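Local atomic coordinates of Tas1 (Pseudomonas aeruginosa, PDB entry 6OX6), a protein that is exported by the type VI secretion system as a toxin and pyrophosphorylates adenosine nucleotides to (p)ppApp, depleting ADP and ATP in competitor cells. Residues E424-R427 / A428-A432. Residues are numbered along the deposited sequence; the frame is centred on the assembly and turned at random.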
ATOM      1  N   GLU A 424      -2.074  17.714  -5.627  1.00 22.30           N
ATOM      2  CA  GLU A 424      -2.497  18.155  -6.951  0.50 26.31           C
ATOM      3  C   GLU A 424      -1.401  17.927  -7.988  1.00 24.82           C
ATOM      4  O   GLU A 424      -1.691  17.483  -9.100  1.00 23.66           O
ATOM      5  CB  GLU A 424      -2.916  19.627  -6.923  0.50 29.87           C
ATOM      6  CG  GLU A 424      -3.654  20.080  -8.170  0.50 36.38           C
ATOM      7  CD  GLU A 424      -4.479  21.338  -7.924  0.50 43.85           C
ATOM      8  OE1 GLU A 424      -4.762  22.086  -8.894  0.50 47.93           O
ATOM      9  OE2 GLU A 424      -4.828  21.580  -6.743  0.50 44.79           O
ATOM     10  N   LYS A 425      -0.153  18.169  -7.602  1.00 23.62           N
ATOM     11  CA  LYS A 425       0.979  17.974  -8.498  1.00 28.49           C
ATOM     12  C   LYS A 425       1.153  16.503  -8.856  1.00 22.48           C
ATOM     13  O   LYS A 425       1.561  16.168  -9.967  1.00 24.92           O
ATOM     14  CB  LYS A 425       2.262  18.511  -7.859  1.00 34.64           C
ATOM     15  CG  LYS A 425       2.141  19.921  -7.304  1.00 46.41           C
ATOM     16  CD  LYS A 425       2.626  20.950  -8.311  1.00 54.99           C
ATOM     17  CE  LYS A 425       2.662  22.343  -7.704  1.00 62.41           C
ATOM     18  NZ  LYS A 425       3.823  22.518  -6.789  1.00 66.26           N
ATOM     19  N   SER A 426       0.836  15.627  -7.907  1.00 19.49           N
ATOM     20  CA  SER A 426       0.968  14.185  -8.114  1.00 16.23           C
ATOM     21  C   SER A 426      -0.114  13.667  -9.045  1.00 17.09           C
ATOM     22  O   SER A 426       0.177  12.917  -9.991  1.00 19.67           O
ATOM     23  CB  SER A 426       0.928  13.471  -6.765  1.00 15.90           C
ATOM     24  OG  SER A 426       1.096  12.065  -6.929  1.00 16.09           O
ATOM     25  N   ARG A 427      -1.355  14.138  -8.859  1.00 18.39           N
ATOM     26  CA  ARG A 427      -2.453  13.716  -9.721  1.00 22.78           C
ATOM     27  C   ARG A 427      -2.229  14.201 -11.140  1.00 24.83           C
ATOM     28  O   ARG A 427      -2.445  13.451 -12.102  1.00 22.69           O
ATOM     29  CB  ARG A 427      -3.788  14.261  -9.206  1.00 22.92           C
ATOM     30  CG  ARG A 427      -4.231  13.672  -7.877  1.00 26.83           C
ATOM     31  CD  ARG A 427      -5.709  14.010  -7.587  1.00 31.04           C
ATOM     32  NE  ARG A 427      -5.927  15.448  -7.495  1.00 34.49           N
ATOM     33  CZ  ARG A 427      -5.698  16.169  -6.394  1.00 32.18           C
ATOM     34  NH1 ARG A 427      -5.261  15.578  -5.279  1.00 22.52           N
ATOM     35  NH2 ARG A 427      -5.933  17.476  -6.396  1.00 30.56           N
ATOM     36  N   ALA A 428      -1.790  15.452 -11.287  1.00 22.44           N
ATOM     37  CA  ALA A 428      -1.520  15.967 -12.626  1.00 28.00           C
ATOM     38  C   ALA A 428      -0.412  15.159 -13.300  1.00 25.87           C
ATOM     39  O   ALA A 428      -0.461  14.901 -14.509  1.00 25.78           O
ATOM     40  CB  ALA A 428      -1.158  17.448 -12.546  1.00 30.03           C
ATOM     41  N   TYR A 429       0.580  14.716 -12.522  1.00 23.22           N
ATOM     42  CA  TYR A 429       1.678  13.949 -13.101  1.00 21.45           C
ATOM     43  C   TYR A 429       1.183  12.606 -13.603  1.00 21.94           C
ATOM     44  O   TYR A 429       1.381  12.254 -14.773  1.00 25.49           O
ATOM     45  CB  TYR A 429       2.789  13.770 -12.058  1.00 22.92           C
ATOM     46  CG  TYR A 429       3.937  12.872 -12.488  1.00 23.43           C
ATOM     47  CD1 TYR A 429       4.918  13.319 -13.389  1.00 20.05           C
ATOM     48  CD2 TYR A 429       4.071  11.597 -11.945  1.00 21.67           C
ATOM     49  CE1 TYR A 429       5.985  12.483 -13.754  1.00 21.07           C
ATOM     50  CE2 TYR A 429       5.113  10.765 -12.313  1.00 19.79           C
ATOM     51  CZ  TYR A 429       6.053  11.202 -13.213  1.00 22.21           C
ATOM     52  OH  TYR A 429       7.077  10.332 -13.525  1.00 23.55           O
ATOM     53  N   TYR A 430       0.543  11.835 -12.730  1.00 18.63           N
ATOM     54  CA  TYR A 430       0.063  10.518 -13.132  1.00 18.74           C
ATOM     55  C   TYR A 430      -0.988  10.603 -14.221  1.00 21.25           C
ATOM     56  O   TYR A 430      -1.104   9.674 -15.023  1.00 24.97           O
ATOM     57  CB  TYR A 430      -0.525   9.791 -11.940  1.00 18.26           C
ATOM     58  CG  TYR A 430       0.516   9.175 -11.037  1.00 18.35           C
ATOM     59  CD1 TYR A 430       1.566   8.405 -11.559  1.00 16.27           C
ATOM     60  CD2 TYR A 430       0.449   9.346  -9.661  1.00 17.74           C
ATOM     61  CE1 TYR A 430       2.523   7.811 -10.707  1.00 15.88           C
ATOM     62  CE2 TYR A 430       1.383   8.734  -8.806  1.00 15.87           C
ATOM     63  CZ  TYR A 430       2.407   7.981  -9.344  1.00 17.83           C
ATOM     64  OH  TYR A 430       3.314   7.397  -8.463  1.00 22.02           O
ATOM     65  N   ASP A 431      -1.787  11.680 -14.237  1.00 23.03           N
ATOM     66  CA  ASP A 431      -2.765  11.863 -15.312  1.00 32.25           C
ATOM     67  C   ASP A 431      -2.087  12.066 -16.655  1.00 33.81           C
ATOM     68  O   ASP A 431      -2.560  11.551 -17.678  1.00 32.32           O
ATOM     69  CB  ASP A 431      -3.670  13.055 -15.018  1.00 41.12           C
ATOM     70  CG  ASP A 431      -4.791  12.707 -14.063  1.00 49.40           C
ATOM     71  OD1 ASP A 431      -4.961  11.504 -13.749  1.00 47.84           O
ATOM     72  OD2 ASP A 431      -5.501  13.642 -13.629  1.00 55.00           O
ATOM     73  N   ALA A 432      -1.005  12.851 -16.691  1.00 30.73           N
ATOM     74  CA  ALA A 432      -0.297  13.018 -17.956  1.00 33.10           C
ATOM     75  C   ALA A 432       0.249  11.681 -18.448  1.00 33.31           C
ATOM     76  O   ALA A 432       0.199  11.388 -19.644  1.00 36.71           O
ATOM     77  CB  ALA A 432       0.826  14.047 -17.818  1.00 30.84           C
TER
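S426 and Y430 meet one turn apart on the alpha-helix 419-435, the last helix of the modelled toxin domain, with S426 OG lying 3.8 Å from ring carbon CE2 of Y430. The hydroxyl stands anti to its own backbone N (chi1 -178°), while the tyrosine takes the other branch, its CG anti to the carbonyl carbon at chi1 -79°; the ring thereby passes close to both the hydroxyl and the carbonyl of S426. The backbone bond of this pair, Y430 N to S426 O at 3.0 Å, is nearly straight at 176°. S426 OG is hydrogen-bonded to the carbonyl of L343 and R427 NH1 to that of P342, and the Y430 ring meets that of Y345 obliquely and packs on M369, A372 and K373 of helix 367-373, so this side ties the helix to the fold. Y429 swings its ring away from the preceding turn, and only its CB stays near, 3.4 Å from K425 O. Its hydroxyl hydrogen-bonds to the carbonyls of P398 and A372, which must share its one proton, and accepts from the backbone N of Q401. The bond from Y429 N to K425 O is the most bent of the four between the segments, its donor lying above the carbonyl plane. R427 folds back toward the start of the segment and turns one guanidinium face to CA of E424, 3.5 Å above the plane and toward its rim. The carboxylate of D431 packs against the carbonyl of R427, yet the charged groups stay well apart, R427 NE to D431 OD2 6.4 Å, and OD1 forms a salt bridge with R434. D431 N donates to R427 O at 2.9 Å, and D431 CG lies 3.1 Å from that same oxygen.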